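Local coordinates for protein FdhC (Acinetobacter nosocomialis, PDB 5KTD) that probably transfers an acyl group from an acyl-coenzyme A to the amino group of a dTDP-linked sugar, as a member of the GNAT acetyltransferase family, at residues Y12-E17 with Y65-R70; I77-L82 with S96-E101; K90-G95 with L114-G119. One frame throughout, in Å; residues are numbered along the deposited sequence. Where two conformers were deposited one is given.

Contact 1. Residues Y12-E17 with Y65-R70; sequences YLRLVE and YFIIFR. With QUH ([[(2~{R},3~{S},5~{R})-5-[5-methyl-2,4-bis(oxidanylidene)pyrimidin-1-yl]-3-oxidanyl-oxolan-2-yl]methoxy-oxidanyl-phosphoryl] [(2~{R},3~{R},4~{S},5~{S},6~{R})-6-methyl-3,5-bis(oxidanyl)-4-[[(3~{R})-3-oxidanylbutanoyl]amino]oxan-2-yl] hydrogen phosphate), chain C.
Strands 12-15 and 65-70 run antiparallel, their axes 4.4 Å apart at closest approach, and the hydrogen-bonded pairs Tyr12-Phe69 and Arg14-Ile67 alternate with the non-hydrogen-bonded pairs Leu13-Ile68 and Leu15-Phe66. The ladder runs one step past the first strand, where Val16 N donates to Tyr65 O at 2.8 Å in an almost straight bond. Tyr12, Arg14, Ile67 and Phe69 share one face of the sheet. There Phe69 CB sits over a face of the Tyr12 ring, 3.4 Å from the ring centroid, while the two rings are nearly parallel (8° between planes) but slid so far that they hardly overlap. Arg14 starts out with CG between its backbone N and carbonyl carbon (chi1 67°) and bends at chi2, which lays its chain alongside Ile67 and across Phe69. Phe69 CE2 lies over one face of the guanidinium, 3.5 Å from Arg14 NE; Arg14 NH1 turns back to Leu15 O at 2.8 Å, and Arg14 NH2 forms a salt bridge with Asp20. On the reverse face Leu13 CD2 rests 3.6 Å from Ile68 CG1, the two chains side by side. At the next non-hydrogen-bonded pair, whose side chains diverge, Leu15 CD2 lies over the Phe66 ring, 3.9 Å from its centroid, and Val16 CG2 similarly occupies a face of the Tyr65 ring. Tyr65 OH reaches the thymine oxygen O15 of the nucleotide sugar with a 2.7 Å hydrogen bond. Val16 thus probably helps hold the Tyr65 ring, together with Tyr54, while the hydroxyl bonds the thymine, consistent with a part in recognising the base.

Contact 2. Residues I77-L82 with S96-E101; sequences IGTVRL and SWILNE. With QUH ([[(2~{R},3~{S},5~{R})-5-[5-methyl-2,4-bis(oxidanylidene)pyrimidin-1-yl]-3-oxidanyl-oxolan-2-yl]methoxy-oxidanyl-phosphoryl] [(2~{R},3~{R},4~{S},5~{S},6~{R})-6-methyl-3,5-bis(oxidanyl)-4-[[(3~{R})-3-oxidanylbutanoyl]amino]oxan-2-yl] hydrogen phosphate), chain C.
Ile77 O accepts a hydrogen bond from Asn100 N at 2.7 Å, and the Ile77 side chain lies alongside Leu99, with CD1 facing CD2. Ile77 and the following Gly78 form a classic beta bulge opposite Ile68 of the neighbouring strand. At Gly78 the two strands draw close: its CA is 3.0 Å from Ile98 O, a CA-H...O contact. Thr79 and Ile98 exchange backbone bonds as a hydrogen-bonded antiparallel pair. The Thr79 hydroxyl, placed between backbone N and carbonyl carbon (chi1 61°), donates to Ser96 O at 2.7 Å, adding a side-chain rung where the regular pairing is interrupted at Ser96; it resumes at Arg81 N to Gly95 O. Val80 turns CG2 to Trp97 CD1 at 3.6 Å, the valine running alongside the indole; Trp97 NE1 is hydrogen-bonded to Ser111 OG on helix 107-122. Arg81 bends at chi3 (62°) and grips Ser96 side-on, NE at 2.8 Å and NH2 at 3.0 Å from the one OG, which lies near the guanidinium plane. NH2 also reaches the diphosphate oxygen O10, Ser96 OG donates to O8 at 2.6 Å, and Glu63 forms a salt bridge with NH1. Beyond Ser96, the main chain of Trp97 and Leu99 hydrogen-bonds coenzyme A, as the equivalent strand does in GNAT acetyltransferases. Two donors converging on the serine oxygen probably restrict its rotation and leave its own proton for the phosphate oxygen O8, so Arg81 probably offsets diphosphate charge both directly and through Ser96.

Contact 3. Residues K90-G95 with L114-G119; sequences KSFCWG and LVYEAG. With QUH ([[(2~{R},3~{S},5~{R})-5-[5-methyl-2,4-bis(oxidanylidene)pyrimidin-1-yl]-3-oxidanyl-oxolan-2-yl]methoxy-oxidanyl-phosphoryl] [(2~{R},3~{R},4~{S},5~{S},6~{R})-6-methyl-3,5-bis(oxidanyl)-4-[[(3~{R})-3-oxidanylbutanoyl]amino]oxan-2-yl] hydrogen phosphate), chain C.
Trp94 projects from strand 91-99 toward helix 107-122, and its indole lies between the helix and the bound nucleotide sugar. CB lies 3.8 Å from Val115 CG1. CG, set between the backbone N and the carbonyl carbon (chi1 77°), carries the indole on past the same methyl, which lies 3.6 Å from Trp94 CG and equally near CD2, over one face of the five-membered ring, in a CH-pi contact displaced toward the rim. CD1 passes near Tyr116 CE1. At NE1 the indole donates to Tyr116 OH at 3.0 Å; the hydroxyl lies near the indole plane, and the N-H...O angle of 148° leaves the bond somewhat bent. Beyond CE2, the methyl carbon C4 of the ligand's hydroxybutanoyl group lies over the middle of the benzo ring, on the face opposite Val115, with CE2 to C4 3.5 Å. CE3 and CZ3 also meet Val115, this time through CG2.

Strand 91-99, helix 107-122 and strand 127-133 make up a beta-alpha-beta unit of the GNAT fold, so these contacts pack the helix against the strand that leads into it. The helix runs back along the strand, the N-to-C directions 155° apart and the axes 10.4 Å apart.

Two residues earlier, Phe92 points to the same helix. Its CE2 meets Val115 CG1 at 4.0 Å near the ring edge, its CZ lies close to Tyr116 CD1, and one ring face is taken by Gly119 CA, so that the phenyl ring settles directly against the helix backbone. The Tyr116 ring also stacks with Phe162, and Phe130 meets the Trp94 indole from strand 127-133.

Contacts 1 and 2 are strand pairings in one sheet, joined where strands 64-70 and 75-86 are neighbours, whereas contact 3 packs a helix on that sheet. Contacts 2 and 3 share strand 91-99 and meet through Arg81 N to Gly95 O, with Val80 wedged against both Trp94 and Val115. Contact 1, at an edge of the sheet, is only partly buried and mixes aromatic and guanidinium packing; the other two are buried. All three reach the nucleotide sugar, but differently: contact 1 bonds the base, contact 2 the diphosphate and sugar by polar groups, and contact 3 meets the acyl methyl with an apolar indole face.

Contact 1. Residues Y12-E17 with Y65-R70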
# COMPACT_ATOMS: atom_id res chain seq x y z
N TYR A 12 -1.04 -9.73 -6.18
CA TYR A 12 -1.10 -10.21 -4.82
C TYR A 12 0.03 -9.63 -4.01
O TYR A 12 0.93 -9.04 -4.56
CB TYR A 12 -1.04 -11.71 -4.76
CG TYR A 12 0.21 -12.36 -5.33
CD1 TYR A 12 0.33 -12.58 -6.69
CD2 TYR A 12 1.26 -12.78 -4.51
CE1 TYR A 12 1.41 -13.25 -7.23
CE2 TYR A 12 2.38 -13.43 -5.05
CZ TYR A 12 2.47 -13.66 -6.42
OH TYR A 12 3.61 -14.26 -7.03
N LEU A 13 -0.06 -9.78 -2.71
CA LEU A 13 0.92 -9.22 -1.75
C LEU A 13 1.46 -10.34 -0.90
O LEU A 13 0.74 -11.28 -0.56
CB LEU A 13 0.32 -8.17 -0.79
CG LEU A 13 -0.45 -6.94 -1.32
CD1 LEU A 13 -0.53 -5.79 -0.32
CD2 LEU A 13 0.03 -6.39 -2.61
N ARG A 14 2.73 -10.23 -0.52
CA ARG A 14 3.29 -11.12 0.51
C ARG A 14 4.31 -10.39 1.35
O ARG A 14 4.95 -9.45 0.87
CB ARG A 14 3.88 -12.38 -0.09
CG ARG A 14 5.11 -12.19 -0.94
CD ARG A 14 6.19 -13.22 -0.54
NE ARG A 14 7.36 -13.02 -1.39
CZ ARG A 14 8.33 -12.15 -1.17
NH1 ARG A 14 8.30 -11.34 -0.11
NH2 ARG A 14 9.33 -12.04 -2.06
N LEU A 15 4.44 -10.80 2.59
CA LEU A 15 5.31 -10.10 3.52
C LEU A 15 6.78 -10.04 3.05
O LEU A 15 7.31 -11.01 2.53
CB LEU A 15 5.20 -10.73 4.91
CG LEU A 15 3.88 -10.47 5.62
CD1 LEU A 15 3.67 -11.34 6.85
CD2 LEU A 15 3.77 -9.00 5.96
N VAL A 16 7.40 -8.88 3.22
CA VAL A 16 8.80 -8.68 2.91
C VAL A 16 9.72 -9.65 3.72
O VAL A 16 9.49 -9.88 4.91
CB VAL A 16 9.17 -7.19 3.17
CG1 VAL A 16 10.69 -6.93 3.20
CG2 VAL A 16 8.44 -6.33 2.12
N GLU A 17 10.71 -10.22 3.03
CA GLU A 17 11.79 -11.00 3.69
C GLU A 17 13.13 -10.31 3.43
O GLU A 17 13.24 -9.49 2.53
CB GLU A 17 11.85 -12.43 3.13
CG GLU A 17 10.61 -13.32 3.27
CD GLU A 17 10.14 -13.59 4.69
OE1 GLU A 17 8.94 -13.90 4.88
OE2 GLU A 17 10.94 -13.53 5.64
N TYR A 65 4.90 -5.04 6.03
CA TYR A 65 5.56 -4.54 4.85
C TYR A 65 5.43 -5.62 3.81
O TYR A 65 5.74 -6.78 4.12
CB TYR A 65 6.99 -4.29 5.19
CG TYR A 65 7.85 -3.52 4.21
CD1 TYR A 65 7.31 -2.81 3.16
CD2 TYR A 65 9.24 -3.47 4.38
CE1 TYR A 65 8.14 -2.06 2.30
CE2 TYR A 65 10.05 -2.77 3.51
CZ TYR A 65 9.48 -2.08 2.45
OH TYR A 65 10.29 -1.33 1.56
N PHE A 66 4.98 -5.28 2.62
CA PHE A 66 4.64 -6.26 1.57
C PHE A 66 5.34 -5.94 0.25
O PHE A 66 5.42 -4.78 -0.13
CB PHE A 66 3.15 -6.24 1.26
CG PHE A 66 2.27 -6.63 2.43
CD1 PHE A 66 1.90 -5.71 3.39
CD2 PHE A 66 1.81 -7.91 2.56
CE1 PHE A 66 1.11 -6.08 4.50
CE2 PHE A 66 1.02 -8.30 3.64
CZ PHE A 66 0.65 -7.39 4.61
N ILE A 67 5.77 -7.00 -0.43
CA ILE A 67 6.10 -6.95 -1.85
C ILE A 67 4.77 -7.14 -2.60
O ILE A 67 3.98 -7.98 -2.20
CB ILE A 67 7.04 -8.08 -2.31
CG1 ILE A 67 8.38 -8.02 -1.55
CG2 ILE A 67 7.29 -8.00 -3.82
CD1 ILE A 67 9.06 -6.67 -1.55
N ILE A 68 4.58 -6.33 -3.63
CA ILE A 68 3.46 -6.44 -4.56
C ILE A 68 3.93 -7.26 -5.76
O ILE A 68 4.96 -6.99 -6.32
CB ILE A 68 2.95 -5.08 -5.06
CG1 ILE A 68 2.60 -4.14 -3.89
CG2 ILE A 68 1.75 -5.33 -5.97
CD1 ILE A 68 2.37 -2.70 -4.30
N PHE A 69 3.12 -8.23 -6.16
CA PHE A 69 3.43 -9.14 -7.26
C PHE A 69 2.35 -9.06 -8.31
O PHE A 69 1.22 -8.83 -8.01
CB PHE A 69 3.51 -10.60 -6.79
CG PHE A 69 4.84 -10.98 -6.13
CD1 PHE A 69 5.88 -11.48 -6.89
CD2 PHE A 69 5.04 -10.80 -4.74
CE1 PHE A 69 7.10 -11.80 -6.29
CE2 PHE A 69 6.27 -11.15 -4.13
CZ PHE A 69 7.28 -11.64 -4.92
N ARG A 70 2.77 -9.29 -9.54
CA ARG A 70 1.95 -9.46 -10.69
C ARG A 70 1.59 -10.96 -10.78
O ARG A 70 2.49 -11.82 -10.83
CB ARG A 70 2.81 -9.01 -11.81
CG ARG A 70 2.17 -8.96 -13.11
CD ARG A 70 3.20 -8.48 -14.10
NE ARG A 70 2.40 -8.66 -15.30
CZ ARG A 70 2.07 -7.73 -16.18
NH1 ARG A 70 2.54 -6.49 -16.12
NH2 ARG A 70 1.27 -8.11 -17.17
O1 QUH C . 3.43 6.33 0.23
C1 QUH C . 2.87 7.17 0.95
C2 QUH C . 1.39 7.25 1.17
C3 QUH C . 0.62 6.54 0.10
O2 QUH C . 0.34 7.42 -1.00
C4 QUH C . -0.73 6.06 0.56
N1 QUH C . 3.58 8.12 1.66
C5 QUH C . 5.04 8.08 1.78
C6 QUH C . 5.63 9.49 1.67
O3 QUH C . 5.22 10.04 0.40
C7 QUH C . 7.14 9.36 1.76
C8 QUH C . 7.87 10.69 1.62
O4 QUH C . 7.51 8.76 3.03
C9 QUH C . 5.43 7.59 3.15
O5 QUH C . 4.85 6.34 3.48
C10 QUH C . 6.91 7.49 3.29
O6 QUH C . 7.38 6.48 2.42
P1 QUH C . 8.81 5.91 2.61
O7 QUH C . 9.92 6.79 2.01
O8 QUH C . 8.71 4.47 2.01
O9 QUH C . 9.15 5.46 4.11
P2 QUH C . 9.61 6.36 5.36
O10 QUH C . 8.75 6.18 6.52
O11 QUH C . 9.74 7.83 4.99
O12 QUH C . 10.99 5.72 5.74
C11 QUH C . 11.64 5.85 6.99
C12 QUH C . 13.12 5.72 6.69
C13 QUH C . 13.57 6.61 5.52
O13 QUH C . 14.91 7.07 5.77
C14 QUH C . 13.67 5.68 4.32
C15 QUH C . 14.07 4.38 4.98
O14 QUH C . 13.47 4.38 6.32
N2 QUH C . 13.64 3.15 4.34
C16 QUH C . 12.30 2.87 4.24
C17 QUH C . 11.86 1.66 3.69
C18 QUH C . 10.40 1.29 3.57
C19 QUH C . 12.88 0.78 3.20
O15 QUH C . 12.57 -0.35 2.67
N3 QUH C . 14.18 1.08 3.30
C20 QUH C . 14.55 2.22 3.86
O16 QUH C . 15.85 2.42 3.93

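Contact 2. Residues I77-L82 with S96-E101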
# COMPACT_ATOMS: atom_id res chain seq x y z
N ILE A 77 6.49 -6.25 -8.60
CA ILE A 77 6.18 -4.99 -9.25
C ILE A 77 6.15 -3.77 -8.29
O ILE A 77 6.04 -2.65 -8.73
CB ILE A 77 4.84 -5.08 -10.03
CG1 ILE A 77 3.68 -5.50 -9.11
CG2 ILE A 77 4.95 -6.07 -11.21
CD1 ILE A 77 2.32 -5.21 -9.70
N GLY A 78 6.33 -3.99 -6.99
CA GLY A 78 6.38 -2.88 -6.05
C GLY A 78 6.33 -3.24 -4.57
O GLY A 78 6.48 -4.41 -4.18
N THR A 79 6.06 -2.21 -3.76
CA THR A 79 6.02 -2.32 -2.33
C THR A 79 4.88 -1.56 -1.76
O THR A 79 4.33 -0.63 -2.38
CB THR A 79 7.26 -1.74 -1.68
OG1 THR A 79 7.36 -0.36 -1.99
CG2 THR A 79 8.45 -2.47 -2.18
N VAL A 80 4.49 -1.97 -0.57
CA VAL A 80 3.53 -1.17 0.19
C VAL A 80 3.69 -1.55 1.64
O VAL A 80 4.10 -2.68 1.95
CB VAL A 80 2.07 -1.30 -0.36
CG1 VAL A 80 1.52 -2.67 0.00
CG2 VAL A 80 1.19 -0.16 0.18
N ARG A 81 3.37 -0.61 2.50
CA ARG A 81 3.62 -0.77 3.96
C ARG A 81 2.53 -0.17 4.84
O ARG A 81 2.09 0.95 4.57
CB ARG A 81 4.97 -0.13 4.30
CG ARG A 81 5.52 -0.45 5.68
CD ARG A 81 7.01 -0.12 5.77
NE ARG A 81 7.20 1.31 5.55
CZ ARG A 81 7.59 2.26 6.43
NH1 ARG A 81 7.96 1.98 7.67
NH2 ARG A 81 7.67 3.52 6.01
N LEU A 82 2.15 -0.92 5.90
CA LEU A 82 1.31 -0.46 6.97
C LEU A 82 2.15 -0.28 8.19
O LEU A 82 2.82 -1.23 8.60
CB LEU A 82 0.18 -1.45 7.34
CG LEU A 82 -0.96 -1.56 6.32
CD1 LEU A 82 -0.45 -2.22 5.05
CD2 LEU A 82 -2.07 -2.34 6.98
N SER A 96 5.00 3.90 1.72
CA SER A 96 6.06 3.16 1.02
C SER A 96 5.52 2.53 -0.27
O SER A 96 5.90 1.42 -0.64
CB SER A 96 6.73 2.10 1.92
OG SER A 96 7.22 2.68 3.12
N TRP A 97 4.68 3.28 -0.97
CA TRP A 97 3.82 2.72 -2.01
C TRP A 97 4.45 3.04 -3.38
O TRP A 97 4.46 4.21 -3.81
CB TRP A 97 2.46 3.34 -1.90
CG TRP A 97 1.41 2.72 -2.77
CD1 TRP A 97 1.24 1.39 -3.08
CD2 TRP A 97 0.33 3.42 -3.36
NE1 TRP A 97 0.13 1.25 -3.89
CE2 TRP A 97 -0.46 2.47 -4.05
CE3 TRP A 97 -0.05 4.78 -3.38
CZ2 TRP A 97 -1.59 2.82 -4.75
CZ3 TRP A 97 -1.19 5.14 -4.09
CH2 TRP A 97 -1.94 4.14 -4.78
N ILE A 98 4.97 2.00 -4.02
CA ILE A 98 5.76 2.13 -5.20
C ILE A 98 5.39 0.97 -6.12
O ILE A 98 5.26 -0.17 -5.68
CB ILE A 98 7.27 2.06 -4.94
CG1 ILE A 98 7.74 3.03 -3.85
CG2 ILE A 98 7.97 2.43 -6.24
CD1 ILE A 98 9.09 2.67 -3.23
N LEU A 99 5.17 1.30 -7.39
CA LEU A 99 4.94 0.29 -8.44
C LEU A 99 5.86 0.60 -9.63
O LEU A 99 5.98 1.76 -10.02
CB LEU A 99 3.49 0.36 -8.88
CG LEU A 99 2.41 -0.16 -7.97
CD1 LEU A 99 1.03 0.21 -8.48
CD2 LEU A 99 2.51 -1.68 -7.77
N ASN A 100 6.49 -0.41 -10.22
CA ASN A 100 7.46 -0.13 -11.32
C ASN A 100 6.79 -0.27 -12.67
O ASN A 100 5.59 -0.54 -12.72
CB ASN A 100 8.68 -1.05 -11.20
CG ASN A 100 8.33 -2.52 -11.29
OD1 ASN A 100 7.34 -2.91 -11.88
ND2 ASN A 100 9.15 -3.35 -10.66
N GLU A 101 7.56 -0.08 -13.75
CA GLU A 101 7.06 -0.18 -15.13
C GLU A 101 6.34 -1.50 -15.46
O GLU A 101 5.51 -1.49 -16.34
CB GLU A 101 8.25 -0.10 -16.11
CG GLU A 101 8.46 1.24 -16.81
CD GLU A 101 9.61 1.17 -17.82
OE1 GLU A 101 10.67 0.56 -17.49
OE2 GLU A 101 9.47 1.72 -18.94
O1 QUH C . 3.43 6.33 0.23
C1 QUH C . 2.87 7.17 0.95
C2 QUH C . 1.39 7.25 1.17
C3 QUH C . 0.62 6.54 0.10
O2 QUH C . 0.34 7.42 -1.00
C4 QUH C . -0.73 6.06 0.56
N1 QUH C . 3.58 8.12 1.66
C5 QUH C . 5.04 8.08 1.78
C6 QUH C . 5.63 9.49 1.67
O3 QUH C . 5.22 10.04 0.40
C7 QUH C . 7.14 9.36 1.76
C8 QUH C . 7.87 10.69 1.62
O4 QUH C . 7.51 8.76 3.03
C9 QUH C . 5.43 7.59 3.15
O5 QUH C . 4.85 6.34 3.48
C10 QUH C . 6.91 7.49 3.29
O6 QUH C . 7.38 6.48 2.42
P1 QUH C . 8.81 5.91 2.61
O7 QUH C . 9.92 6.79 2.01
O8 QUH C . 8.71 4.47 2.01
O9 QUH C . 9.15 5.46 4.11
P2 QUH C . 9.61 6.36 5.36
O10 QUH C . 8.75 6.18 6.52
O11 QUH C . 9.74 7.83 4.99
O12 QUH C . 10.99 5.72 5.74
C11 QUH C . 11.64 5.85 6.99
C12 QUH C . 13.12 5.72 6.69
C13 QUH C . 13.57 6.61 5.52
O13 QUH C . 14.91 7.07 5.77
C14 QUH C . 13.67 5.68 4.32
C15 QUH C . 14.07 4.38 4.98
O14 QUH C . 13.47 4.38 6.32
N2 QUH C . 13.64 3.15 4.34
C16 QUH C . 12.30 2.87 4.24
C17 QUH C . 11.86 1.66 3.69
C18 QUH C . 10.40 1.29 3.57
C19 QUH C . 12.88 0.78 3.20
O15 QUH C . 12.57 -0.35 2.67
N3 QUH C . 14.18 1.08 3.30
C20 QUH C . 14.55 2.22 3.86
O16 QUH C . 15.85 2.42 3.93

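Contact 3. Residues K90-G95 with L114-G119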
# COMPACT_ATOMS: atom_id res chain seq x y z
N LYS A 90 -8.50 3.71 16.80
CA LYS A 90 -7.47 2.83 16.29
C LYS A 90 -7.05 3.29 14.87
O LYS A 90 -7.87 3.24 13.94
CB LYS A 90 -7.95 1.38 16.25
CG LYS A 90 -7.96 0.66 17.58
CD LYS A 90 -7.80 -0.86 17.40
CE LYS A 90 -6.35 -1.26 17.26
NZ LYS A 90 -6.16 -2.29 16.21
N SER A 91 -5.79 3.71 14.71
CA SER A 91 -5.33 4.24 13.42
C SER A 91 -4.06 3.63 12.96
O SER A 91 -3.17 3.25 13.77
CB SER A 91 -5.19 5.75 13.46
OG SER A 91 -4.19 6.11 14.34
N PHE A 92 -3.97 3.46 11.64
CA PHE A 92 -2.76 2.95 11.05
C PHE A 92 -2.32 3.90 9.95
O PHE A 92 -3.16 4.47 9.29
CB PHE A 92 -2.93 1.51 10.54
CG PHE A 92 -3.73 1.37 9.25
CD1 PHE A 92 -5.10 1.30 9.28
CD2 PHE A 92 -3.09 1.25 8.02
CE1 PHE A 92 -5.85 1.20 8.12
CE2 PHE A 92 -3.82 1.13 6.85
CZ PHE A 92 -5.22 1.06 6.92
N CYS A 93 -1.03 4.05 9.78
CA CYS A 93 -0.52 4.69 8.58
C CYS A 93 -0.26 3.64 7.47
O CYS A 93 0.02 2.47 7.74
CB CYS A 93 0.75 5.53 8.87
SG CYS A 93 0.41 6.82 10.11
N TRP A 94 -0.29 4.10 6.22
CA TRP A 94 0.27 3.35 5.13
C TRP A 94 1.01 4.22 4.12
O TRP A 94 0.88 5.44 4.13
CB TRP A 94 -0.78 2.49 4.46
CG TRP A 94 -1.77 3.13 3.51
CD1 TRP A 94 -2.90 3.81 3.83
CD2 TRP A 94 -1.77 2.99 2.09
NE1 TRP A 94 -3.61 4.13 2.66
CE2 TRP A 94 -2.94 3.61 1.59
CE3 TRP A 94 -0.90 2.37 1.18
CZ2 TRP A 94 -3.25 3.68 0.22
CZ3 TRP A 94 -1.20 2.46 -0.22
CH2 TRP A 94 -2.38 3.08 -0.67
N GLY A 95 1.80 3.56 3.32
CA GLY A 95 2.69 4.23 2.38
C GLY A 95 3.80 3.33 1.94
O GLY A 95 3.55 2.13 1.74
N LEU A 114 -6.26 -3.59 -1.09
CA LEU A 114 -5.84 -4.69 -0.30
C LEU A 114 -5.23 -4.16 0.97
O LEU A 114 -5.38 -4.77 2.05
CB LEU A 114 -4.85 -5.54 -1.07
CG LEU A 114 -5.43 -6.44 -2.19
CD1 LEU A 114 -4.33 -7.02 -3.09
CD2 LEU A 114 -6.24 -7.51 -1.50
N VAL A 115 -4.52 -3.03 0.87
CA VAL A 115 -4.06 -2.34 2.13
C VAL A 115 -5.25 -2.08 3.04
O VAL A 115 -5.19 -2.38 4.22
CB VAL A 115 -3.31 -1.02 1.85
CG1 VAL A 115 -3.22 -0.14 3.13
CG2 VAL A 115 -1.95 -1.27 1.20
N TYR A 116 -6.33 -1.51 2.50
CA TYR A 116 -7.48 -1.24 3.36
C TYR A 116 -8.17 -2.52 3.85
O TYR A 116 -8.71 -2.49 4.95
CB TYR A 116 -8.47 -0.29 2.68
CG TYR A 116 -7.92 1.08 2.42
CD1 TYR A 116 -7.34 1.84 3.46
CD2 TYR A 116 -7.98 1.66 1.15
CE1 TYR A 116 -6.87 3.12 3.23
CE2 TYR A 116 -7.47 2.93 0.91
CZ TYR A 116 -6.94 3.66 1.94
OH TYR A 116 -6.41 4.89 1.75
N GLU A 117 -8.14 -3.64 3.09
CA GLU A 117 -8.56 -4.99 3.60
C GLU A 117 -7.74 -5.34 4.85
O GLU A 117 -8.26 -5.71 5.93
CB GLU A 117 -8.36 -6.14 2.54
CG GLU A 117 -9.57 -6.57 1.68
CD GLU A 117 -9.40 -7.88 0.85
OE1 GLU A 117 -8.92 -8.93 1.38
OE2 GLU A 117 -9.77 -7.87 -0.36
N ALA A 118 -6.44 -5.23 4.68
CA ALA A 118 -5.51 -5.64 5.73
C ALA A 118 -5.76 -4.82 6.98
O ALA A 118 -5.94 -5.36 8.08
CB ALA A 118 -4.09 -5.50 5.24
N GLY A 119 -5.81 -3.51 6.81
CA GLY A 119 -5.92 -2.60 7.95
C GLY A 119 -7.25 -2.65 8.67
O GLY A 119 -7.31 -2.72 9.89
O1 QUH C . 3.43 6.33 0.23
C1 QUH C . 2.87 7.17 0.95
C2 QUH C . 1.39 7.25 1.17
C3 QUH C . 0.62 6.54 0.10
O2 QUH C . 0.34 7.42 -1.00
C4 QUH C . -0.73 6.06 0.56
N1 QUH C . 3.58 8.12 1.66
C5 QUH C . 5.04 8.08 1.78
C6 QUH C . 5.63 9.49 1.67
O3 QUH C . 5.22 10.04 0.40
C7 QUH C . 7.14 9.36 1.76
C8 QUH C . 7.87 10.69 1.62
O4 QUH C . 7.51 8.76 3.03
C9 QUH C . 5.43 7.59 3.15
O5 QUH C . 4.85 6.34 3.48
C10 QUH C . 6.91 7.49 3.29
O6 QUH C . 7.38 6.48 2.42
P1 QUH C . 8.81 5.91 2.61
O7 QUH C . 9.92 6.79 2.01
O8 QUH C . 8.71 4.47 2.01
O9 QUH C . 9.15 5.46 4.11
P2 QUH C . 9.61 6.36 5.36
O10 QUH C . 8.75 6.18 6.52
O11 QUH C . 9.74 7.83 4.99
O12 QUH C . 10.99 5.72 5.74
C11 QUH C . 11.64 5.85 6.99
C12 QUH C . 13.12 5.72 6.69
C13 QUH C . 13.57 6.61 5.52
O13 QUH C . 14.91 7.07 5.77
C14 QUH C . 13.67 5.68 4.32
C15 QUH C . 14.07 4.38 4.98
O14 QUH C . 13.47 4.38 6.32
N2 QUH C . 13.64 3.15 4.34
C16 QUH C . 12.30 2.87 4.24
C17 QUH C . 11.86 1.66 3.69
C18 QUH C . 10.40 1.29 3.57
C19 QUH C . 12.88 0.78 3.20
O15 QUH C . 12.57 -0.35 2.67
N3 QUH C . 14.18 1.08 3.30
C20 QUH C . 14.55 2.22 3.86
O16 QUH C . 15.85 2.42 3.93